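Local coordinates for protein 2-methyl-3-hydroxypyridine-5-carboxylic acid oxygenase (Mesorhizobium loti, PDB 3ALJ) that probably uses bound FAD and molecular oxygen to oxygenate and open the ring of 2-methyl-3-hydroxypyridine-5-carboxylic acid, a vitamin B6 breakdown product, at residues A26-K31 against E64-L69; L30-W35 against V114-A119; V91-F96 against H193-N198. All coordinates share one frame; numbering follows the deposited sequence.

Contact 1: residues A26-K31 against E64-L69; sequences AAIALK and EGLGAL
Ile28 and Leu66 meet through their methyl groups, CG2 of Ile28 lying 3.6 Å from CD2 of Leu66, with the two side chains crossing at about a right angle. Ile28 presents this branch because CG2 stands anti to the backbone N while CG1 lies beside it (chi1 -73°). The same CG2 packs alongside the stem of Leu66, 3.9 Å from its CB. Leu66 CD2 also lies against the next residue of helix 21-32, 4.0 Å from CB of Ala29. The small side chain of Ala29 suits this place, since it lets the leucine methyl come within 3.9 Å of Ala29 N.

Helix 57-65 ends here in a Schellman motif, and Gly67, with phi +70°, takes a conformation that glycine adopts easily. Gly67 N bonds back to Glu64 O at 3.1 Å.

Phe309 of helix 300-314 and Leu113 of helix 106-119 also touch Leu66, extending the apolar cluster. Within the FAD-binding domain this packs the end of helix 57-65 on helix 21-32, the Leu66 side chain about 11 Å from FAD. The side-chain contact is between hydrocarbon groups, which implies that shape and the exclusion of water, rather than directional bonds, hold this buried join together.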
loop_
_atom_site.group_PDB
_atom_site.type_symbol
_atom_site.label_atom_id
_atom_site.label_comp_id
_atom_site.label_asym_id
_atom_site.label_seq_id
_atom_site.Cartn_x
_atom_site.Cartn_y
_atom_site.Cartn_z
ATOM N N ALA A 26 -1.641 10.051 8.490
ATOM C CA ALA A 26 -1.467 10.555 9.842
ATOM C C ALA A 26 -1.565 12.058 9.883
ATOM O O ALA A 26 -2.258 12.618 10.799
ATOM C CB ALA A 26 -0.044 10.087 10.405
ATOM N N ALA A 27 -0.950 12.736 8.941
ATOM C CA ALA A 27 -1.024 14.194 8.949
ATOM C C ALA A 27 -2.424 14.769 8.810
ATOM O O ALA A 27 -2.789 15.679 9.529
ATOM C CB ALA A 27 -0.071 14.782 7.926
ATOM N N ILE A 28 -3.211 14.209 7.915
ATOM C CA ILE A 28 -4.572 14.696 7.700
ATOM C C ILE A 28 -5.396 14.426 8.932
ATOM O O ILE A 28 -6.112 15.308 9.386
ATOM C CB ILE A 28 -5.154 14.012 6.488
ATOM C CG1 ILE A 28 -4.547 14.519 5.206
ATOM C CG2 ILE A 28 -6.691 14.237 6.468
ATOM C CD1 ILE A 28 -4.809 13.570 3.972
ATOM N N ALA A 29 -5.283 13.199 9.450
ATOM C CA ALA A 29 -6.121 12.804 10.605
ATOM C C ALA A 29 -5.788 13.650 11.816
ATOM O O ALA A 29 -6.711 14.203 12.531
ATOM C CB ALA A 29 -6.019 11.333 10.987
ATOM N N LEU A 30 -4.508 13.944 12.020
ATOM C CA LEU A 30 -4.083 14.739 13.190
ATOM C C LEU A 30 -4.522 16.143 12.935
ATOM O O LEU A 30 -5.064 16.793 13.877
ATOM C CB LEU A 30 -2.532 14.605 13.388
ATOM C CG LEU A 30 -2.127 13.244 13.829
ATOM C CD1 LEU A 30 -0.548 13.161 13.606
ATOM C CD2 LEU A 30 -2.490 12.940 15.268
ATOM N N LYS A 31 -4.343 16.691 11.719
ATOM C CA LYS A 31 -4.738 18.114 11.448
ATOM C C LYS A 31 -6.276 18.275 11.644
ATOM O O LYS A 31 -6.716 19.307 12.196
ATOM C CB LYS A 31 -4.286 18.540 10.030
ATOM C CG LYS A 31 -4.466 20.039 9.674
ATOM C CD LYS A 31 -3.411 20.883 10.493
ATOM C CE LYS A 31 -3.756 22.291 9.969
ATOM N NZ LYS A 31 -2.903 23.278 10.700
ATOM N N GLU A 64 -12.675 7.967 3.738
ATOM C CA GLU A 64 -13.879 8.699 4.222
ATOM C C GLU A 64 -13.600 9.502 5.447
ATOM O O GLU A 64 -14.038 10.651 5.551
ATOM C CB GLU A 64 -14.955 7.604 4.464
ATOM C CG GLU A 64 -16.307 8.235 4.794
ATOM C CD GLU A 64 -17.461 7.148 5.026
ATOM O OE1 GLU A 64 -18.427 7.609 5.673
ATOM O OE2 GLU A 64 -17.295 6.000 4.581
ATOM N N GLY A 65 -12.958 8.866 6.443
ATOM C CA GLY A 65 -12.572 9.553 7.720
ATOM C C GLY A 65 -11.610 10.716 7.433
ATOM O O GLY A 65 -11.581 11.632 8.249
ATOM N N LEU A 66 -10.872 10.696 6.337
ATOM C CA LEU A 66 -9.935 11.789 6.040
ATOM C C LEU A 66 -10.588 12.811 5.141
ATOM O O LEU A 66 -9.928 13.776 4.793
ATOM C CB LEU A 66 -8.742 11.200 5.256
ATOM C CG LEU A 66 -7.902 10.144 5.944
ATOM C CD1 LEU A 66 -6.757 9.875 4.878
ATOM C CD2 LEU A 66 -7.284 10.741 7.255
ATOM N N GLY A 67 -11.858 12.652 4.685
ATOM C CA GLY A 67 -12.389 13.651 3.707
ATOM C C GLY A 67 -11.794 13.595 2.352
ATOM O O GLY A 67 -11.758 14.587 1.596
ATOM N N ALA A 68 -11.327 12.388 1.954
ATOM C CA ALA A 68 -10.662 12.208 0.656
ATOM C C ALA A 68 -11.273 11.046 -0.183
ATOM O O ALA A 68 -10.745 10.735 -1.265
ATOM C CB ALA A 68 -9.231 11.993 0.839
ATOM N N LEU A 69 -12.382 10.539 0.222
ATOM C CA LEU A 69 -12.961 9.381 -0.460
ATOM C C LEU A 69 -13.463 9.807 -1.854
ATOM O O LEU A 69 -13.223 9.074 -2.801
ATOM C CB LEU A 69 -14.107 8.782 0.354
ATOM C CG LEU A 69 -14.837 7.615 -0.355
ATOM C CD1 LEU A 69 -13.840 6.443 -0.505
ATOM C CD2 LEU A 69 -16.084 7.203 0.496
#

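Contact 2: residues L30-W35 against V114-A119; sequences LKQNGW and VNRARA
Arg116 NH2 donates a hydrogen bond to Gln32 OE1, 2.9 Å long and nearly straight at 164°. The donor lies in the carbonyl plane of Gln32, on a lone pair, and the oxygen in turn sits at the edge of the guanidinium, close to its plane. The amide and guanidinium planes are turned 69° apart, as the two side chains cross at about a right angle. Gln32 runs out extended beyond CG, whereas Arg116 bends at chi2 (63°), which brings its guanidinium across to the amide.

Each group has a second bond to the end of helix 57-65: Gln32 NE2 donates a hydrogen bond to Gly65 O, and Arg116 NE to Leu66 O. The glutamine thus uses both ends of its amide, which settles which way round it lies, and the arginine offers NE and NH2 from one edge to two different oxygens. Those oxygens, Gln32 OE1 and Leu66 O, lie close together, which the positive charge probably eases. A leucine in place of Arg116 would remove both donors and would probably leave the two neighbouring oxygens without their shared positive partner.

Beyond Gln32 a Schellman motif ends the helix. Gly34, whose positive phi would jam a beta carbon against the preceding carbonyl, donates its N to Lys31 O at 3.0 Å, and Trp35 N reaches Leu30 O at 3.1 Å. Leu30 CD2 then packs 3.6 Å above one face of the Trp35 ring, and both residues rest on Ala14 and Leu151, in parallel strands 13-17 and 151-154. The polar pair itself lies nearer the surface, where the C-terminal ends of helices 21-32 and 106-119 meet the turn after helix 57-65.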
loop_
_atom_site.group_PDB
_atom_site.type_symbol
_atom_site.label_atom_id
_atom_site.label_comp_id
_atom_site.label_asym_id
_atom_site.label_seq_id
_atom_site.Cartn_x
_atom_site.Cartn_y
_atom_site.Cartn_z
ATOM N N LEU A 30 -4.508 13.944 12.020
ATOM C CA LEU A 30 -4.083 14.739 13.190
ATOM C C LEU A 30 -4.522 16.143 12.935
ATOM O O LEU A 30 -5.064 16.793 13.877
ATOM C CB LEU A 30 -2.532 14.605 13.388
ATOM C CG LEU A 30 -2.127 13.244 13.829
ATOM C CD1 LEU A 30 -0.548 13.161 13.606
ATOM C CD2 LEU A 30 -2.490 12.940 15.268
ATOM N N LYS A 31 -4.343 16.691 11.719
ATOM C CA LYS A 31 -4.738 18.114 11.448
ATOM C C LYS A 31 -6.276 18.275 11.644
ATOM O O LYS A 31 -6.716 19.307 12.196
ATOM C CB LYS A 31 -4.286 18.540 10.030
ATOM C CG LYS A 31 -4.466 20.039 9.674
ATOM C CD LYS A 31 -3.411 20.883 10.493
ATOM C CE LYS A 31 -3.756 22.291 9.969
ATOM N NZ LYS A 31 -2.903 23.278 10.700
ATOM N N GLN A 32 -7.049 17.258 11.285
ATOM C CA GLN A 32 -8.537 17.396 11.462
ATOM C C GLN A 32 -8.870 17.408 12.915
ATOM O O GLN A 32 -9.882 18.055 13.265
ATOM C CB GLN A 32 -9.236 16.173 10.796
ATOM C CG GLN A 32 -9.260 16.232 9.302
ATOM C CD GLN A 32 -9.992 15.057 8.639
ATOM O OE1 GLN A 32 -10.481 15.215 7.510
ATOM N NE2 GLN A 32 -10.100 13.911 9.343
ATOM N N ASN A 33 -8.080 16.804 13.768
ATOM C CA ASN A 33 -8.302 16.856 15.202
ATOM C C ASN A 33 -7.662 18.080 15.898
ATOM O O ASN A 33 -7.651 18.113 17.153
ATOM C CB ASN A 33 -7.728 15.579 15.801
ATOM C CG ASN A 33 -8.610 14.342 15.485
ATOM O OD1 ASN A 33 -8.227 13.147 15.756
ATOM N ND2 ASN A 33 -9.838 14.624 15.065
ATOM N N GLY A 34 -7.123 19.006 15.138
ATOM C CA GLY A 34 -6.631 20.281 15.756
ATOM C C GLY A 34 -5.137 20.242 16.084
ATOM O O GLY A 34 -4.618 21.226 16.606
ATOM N N TRP A 35 -4.402 19.190 15.701
ATOM C CA TRP A 35 -2.914 19.235 15.850
ATOM C C TRP A 35 -2.327 20.251 14.889
ATOM O O TRP A 35 -2.756 20.453 13.765
ATOM C CB TRP A 35 -2.312 17.854 15.560
ATOM C CG TRP A 35 -2.586 16.828 16.562
ATOM C CD1 TRP A 35 -3.755 16.062 16.792
ATOM C CD2 TRP A 35 -1.632 16.357 17.496
ATOM N NE1 TRP A 35 -3.558 15.222 17.792
ATOM C CE2 TRP A 35 -2.252 15.344 18.278
ATOM C CE3 TRP A 35 -0.276 16.667 17.756
ATOM C CZ2 TRP A 35 -1.597 14.595 19.307
ATOM C CZ3 TRP A 35 0.344 15.933 18.800
ATOM C CH2 TRP A 35 -0.300 14.942 19.571
ATOM N N VAL A 114 -2.382 14.219 -0.986
ATOM C CA VAL A 114 -1.660 15.524 -0.899
ATOM C C VAL A 114 -2.651 16.626 -1.012
ATOM O O VAL A 114 -2.516 17.610 -0.199
ATOM C CB VAL A 114 -0.654 15.522 -2.023
ATOM C CG1 VAL A 114 -0.058 16.944 -2.164
ATOM C CG2 VAL A 114 0.489 14.535 -1.775
ATOM N N ASN A 115 -3.659 16.523 -1.881
ATOM C CA ASN A 115 -4.613 17.686 -2.124
ATOM C C ASN A 115 -5.368 17.908 -0.836
ATOM O O ASN A 115 -5.572 19.113 -0.480
ATOM C CB ASN A 115 -5.529 17.375 -3.290
ATOM C CG ASN A 115 -4.805 17.436 -4.689
ATOM O OD1 ASN A 115 -5.343 16.943 -5.665
ATOM N ND2 ASN A 115 -3.617 18.000 -4.740
ATOM N N ARG A 116 -5.751 16.878 -0.100
ATOM C CA ARG A 116 -6.486 17.050 1.122
ATOM C C ARG A 116 -5.615 17.612 2.218
ATOM O O ARG A 116 -6.041 18.494 2.957
ATOM C CB ARG A 116 -7.156 15.666 1.519
ATOM C CG ARG A 116 -7.812 15.670 2.800
ATOM C CD ARG A 116 -9.033 16.710 2.831
ATOM N NE ARG A 116 -9.743 16.524 4.058
ATOM C CZ ARG A 116 -10.548 17.494 4.560
ATOM N NH1 ARG A 116 -10.712 18.659 3.886
ATOM N NH2 ARG A 116 -11.139 17.333 5.694
ATOM N N ALA A 117 -4.358 17.140 2.348
ATOM C CA ALA A 117 -3.471 17.727 3.336
ATOM C C ALA A 117 -3.235 19.224 3.032
ATOM O O ALA A 117 -3.220 20.005 4.013
ATOM C CB ALA A 117 -2.128 16.965 3.279
ATOM N N ARG A 118 -3.109 19.600 1.766
ATOM C CA ARG A 118 -2.872 21.025 1.416
ATOM C C ARG A 118 -4.154 21.777 1.759
ATOM O O ARG A 118 -4.026 22.928 2.354
ATOM C CB ARG A 118 -2.511 21.149 -0.017
ATOM C CG ARG A 118 -1.153 20.684 -0.280
ATOM C CD ARG A 118 -0.868 20.969 -1.766
ATOM N NE ARG A 118 0.519 20.687 -2.153
ATOM C CZ ARG A 118 0.903 20.252 -3.371
ATOM N NH1 ARG A 118 2.202 20.076 -3.601
ATOM N NH2 ARG A 118 0.060 20.074 -4.386
ATOM N N ALA A 119 -5.343 21.252 1.407
ATOM C CA ALA A 119 -6.591 21.967 1.720
ATOM C C ALA A 119 -6.699 22.237 3.210
ATOM O O ALA A 119 -7.291 23.276 3.622
ATOM C CB ALA A 119 -7.795 21.226 1.230
#

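Contact 3: residues V91-F96 against H193-N198; sequences VSKETF and HGEWDN
Lys93 reaches from edge strand 89-94 of the seven-stranded mixed sheet to Glu195, at the start of a type I beta turn, and the two form a surface salt bridge. Strand 82-86 lies between strand 89-94 and strand 199-203, into which the turn leads, so even the nearest CA pair, Lys93 CA and Asn198 CA, is 9.4 Å apart.

Followed in sequence, the strand first shows a classic beta bulge, with Val91 and Ser92 both facing Thr84. Lys93 comes next and points toward the turn. Its chain runs extended beyond CG, which gives it the length to pass the intervening strand; on the way it touches Glu83 and Thr81. At its end NZ donates to Glu195 OE1 at 3.0 Å and, more weakly, to Glu195 OE2 at 3.3 Å. The ammonium meets OE1 on the syn side but 29° out of the carboxylate plane. Glu195 is likewise extended beyond CG, and the two chains cross at about a right angle. Long, flexible, oppositely charged side chains suit a pair so exposed. Glu94 faces inward instead, where OE2 accepts a bond from Phe358 N. Phe96 closes the segment in an aromatic cluster, its ring edge-to-face with those of Trp101 and Phe358.

In segment 193-198, Gly194 fits because a beta carbon there would strike Trp196 CE2; its carbonyl carbon C lies 3.9 Å above one face of the Trp196 ring. Asp197 is held by salt bridges to Arg186 and Lys188, which ties down the middle of the turn beyond Glu195. The turn itself is closed by Asn198 N, which donates to Glu195 O at 3.1 Å.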
loop_
_atom_site.group_PDB
_atom_site.type_symbol
_atom_site.label_atom_id
_atom_site.label_comp_id
_atom_site.label_asym_id
_atom_site.label_seq_id
_atom_site.Cartn_x
_atom_site.Cartn_y
_atom_site.Cartn_z
ATOM N N VAL A 91 -10.662 -20.262 -12.968
ATOM C CA VAL A 91 -10.860 -21.172 -11.872
ATOM C C VAL A 91 -11.741 -20.544 -10.765
ATOM O O VAL A 91 -12.239 -21.243 -9.837
ATOM C CB VAL A 91 -9.545 -21.705 -11.275
ATOM C CG1 VAL A 91 -8.865 -22.617 -12.247
ATOM C CG2 VAL A 91 -8.628 -20.556 -10.779
ATOM N N SER A 92 -11.895 -19.219 -10.734
ATOM C CA SER A 92 -12.803 -18.655 -9.757
ATOM C C SER A 92 -13.175 -17.211 -10.215
ATOM O O SER A 92 -12.404 -16.537 -10.931
ATOM C CB SER A 92 -12.152 -18.560 -8.339
ATOM O OG SER A 92 -10.950 -17.783 -8.286
ATOM N N LYS A 93 -14.331 -16.753 -9.672
ATOM C CA LYS A 93 -14.782 -15.386 -9.766
ATOM C C LYS A 93 -15.362 -14.987 -8.455
ATOM O O LYS A 93 -16.248 -15.708 -7.905
ATOM C CB LYS A 93 -15.914 -15.285 -10.873
ATOM C CG LYS A 93 -15.251 -15.292 -12.316
ATOM C CD LYS A 93 -16.395 -15.165 -13.349
ATOM C CE LYS A 93 -15.773 -15.060 -14.713
ATOM N NZ LYS A 93 -16.888 -15.023 -15.762
ATOM N N GLU A 94 -14.738 -13.949 -7.883
ATOM C CA GLU A 94 -15.098 -13.638 -6.459
ATOM C C GLU A 94 -15.522 -12.190 -6.380
ATOM O O GLU A 94 -14.904 -11.269 -6.968
ATOM C CB GLU A 94 -13.821 -13.833 -5.560
ATOM C CG GLU A 94 -13.406 -15.287 -5.479
ATOM C CD GLU A 94 -12.043 -15.440 -4.812
ATOM O OE1 GLU A 94 -11.026 -15.404 -5.497
ATOM O OE2 GLU A 94 -12.032 -15.652 -3.588
ATOM N N THR A 95 -16.587 -11.932 -5.590
ATOM C CA THR A 95 -17.094 -10.553 -5.386
ATOM C C THR A 95 -17.262 -10.254 -3.907
ATOM O O THR A 95 -17.725 -9.151 -3.570
ATOM C CB THR A 95 -18.390 -10.280 -6.166
ATOM O OG1 THR A 95 -19.377 -11.172 -5.674
ATOM C CG2 THR A 95 -18.189 -10.397 -7.657
ATOM N N PHE A 96 -16.954 -11.167 -2.984
ATOM C CA PHE A 96 -16.810 -10.812 -1.545
ATOM C C PHE A 96 -18.066 -10.336 -0.866
ATOM O O PHE A 96 -18.023 -9.526 0.031
ATOM C CB PHE A 96 -15.709 -9.690 -1.381
ATOM C CG PHE A 96 -14.516 -9.813 -2.388
ATOM C CD1 PHE A 96 -13.768 -10.988 -2.412
ATOM C CD2 PHE A 96 -14.151 -8.777 -3.212
ATOM C CE1 PHE A 96 -12.681 -11.132 -3.281
ATOM C CE2 PHE A 96 -13.048 -8.883 -4.074
ATOM C CZ PHE A 96 -12.327 -10.052 -4.091
ATOM N N HIS A 193 -13.168 -9.787 -27.679
ATOM C CA HIS A 193 -14.137 -10.375 -26.815
ATOM C C HIS A 193 -13.521 -10.791 -25.476
ATOM O O HIS A 193 -12.430 -11.343 -25.472
ATOM C CB HIS A 193 -14.699 -11.587 -27.544
ATOM C CG HIS A 193 -15.627 -12.403 -26.731
ATOM N ND1 HIS A 193 -16.936 -12.043 -26.548
ATOM C CD2 HIS A 193 -15.436 -13.557 -26.042
ATOM C CE1 HIS A 193 -17.515 -12.926 -25.755
ATOM N NE2 HIS A 193 -16.638 -13.859 -25.462
ATOM N N GLY A 194 -14.259 -10.526 -24.409
ATOM C CA GLY A 194 -13.747 -10.996 -23.062
ATOM C C GLY A 194 -14.437 -10.210 -22.011
ATOM O O GLY A 194 -15.405 -9.504 -22.255
ATOM N N GLU A 195 -13.928 -10.292 -20.754
ATOM C CA GLU A 195 -14.474 -9.564 -19.545
ATOM C C GLU A 195 -13.350 -8.686 -19.079
ATOM O O GLU A 195 -12.750 -8.878 -18.019
ATOM C CB GLU A 195 -14.921 -10.498 -18.481
ATOM C CG GLU A 195 -16.092 -11.343 -18.997
ATOM C CD GLU A 195 -16.620 -12.320 -17.971
ATOM O OE1 GLU A 195 -16.335 -12.255 -16.729
ATOM O OE2 GLU A 195 -17.490 -13.117 -18.393
ATOM N N TRP A 196 -13.043 -7.702 -19.920
ATOM C CA TRP A 196 -11.831 -6.872 -19.768
ATOM C C TRP A 196 -11.970 -5.756 -18.727
ATOM O O TRP A 196 -10.992 -5.037 -18.582
ATOM C CB TRP A 196 -11.356 -6.386 -21.133
ATOM C CG TRP A 196 -11.057 -7.535 -22.038
ATOM C CD1 TRP A 196 -11.676 -7.753 -23.258
ATOM C CD2 TRP A 196 -10.077 -8.574 -21.907
ATOM N NE1 TRP A 196 -11.113 -8.858 -23.864
ATOM C CE2 TRP A 196 -10.203 -9.446 -23.005
ATOM C CE3 TRP A 196 -9.185 -8.981 -20.841
ATOM C CZ2 TRP A 196 -9.337 -10.568 -23.206
ATOM C CZ3 TRP A 196 -8.335 -10.144 -21.023
ATOM C CH2 TRP A 196 -8.452 -10.914 -22.197
ATOM N N ASP A 197 -13.107 -5.634 -18.086
ATOM C CA ASP A 197 -13.210 -4.793 -16.898
ATOM C C ASP A 197 -12.866 -5.526 -15.604
ATOM O O ASP A 197 -12.786 -4.883 -14.556
ATOM C CB ASP A 197 -14.590 -4.137 -16.832
ATOM C CG ASP A 197 -14.831 -3.164 -17.967
ATOM O OD1 ASP A 197 -13.916 -2.595 -18.539
ATOM O OD2 ASP A 197 -16.078 -2.980 -18.200
ATOM N N ASN A 198 -12.692 -6.840 -15.692
ATOM C CA ASN A 198 -12.449 -7.629 -14.458
ATOM C C ASN A 198 -10.973 -7.369 -14.013
ATOM O O ASN A 198 -10.084 -7.126 -14.804
ATOM C CB ASN A 198 -12.533 -9.164 -14.725
ATOM C CG ASN A 198 -13.935 -9.683 -15.036
ATOM O OD1 ASN A 198 -14.088 -10.926 -15.309
ATOM N ND2 ASN A 198 -14.894 -8.838 -15.041
#

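In the fold
Contacts 1 and 2 are neighbours, their centres 6 Å apart, and both start from helix 21-32, the first helix of the Rossmann-like FAD-binding part. Contact 1 fills the buried interior between that helix and the end of helix 57-65; contact 2 adds polar bonds nearer the surface and brings in helix 106-119. Together they join three helices beside the six-stranded mixed sheet. Contact 3 stands apart, its centre 32 Å from that of contact 1 and 38 Å from that of contact 2. Along the chain contact 1 closes before contact 3 opens, while the segments of contacts 2 and 3 alternate. Contacts 1 and 2 thus belong to the FAD-binding helices and sheet, contact 3 to the distant seven-stranded sheet.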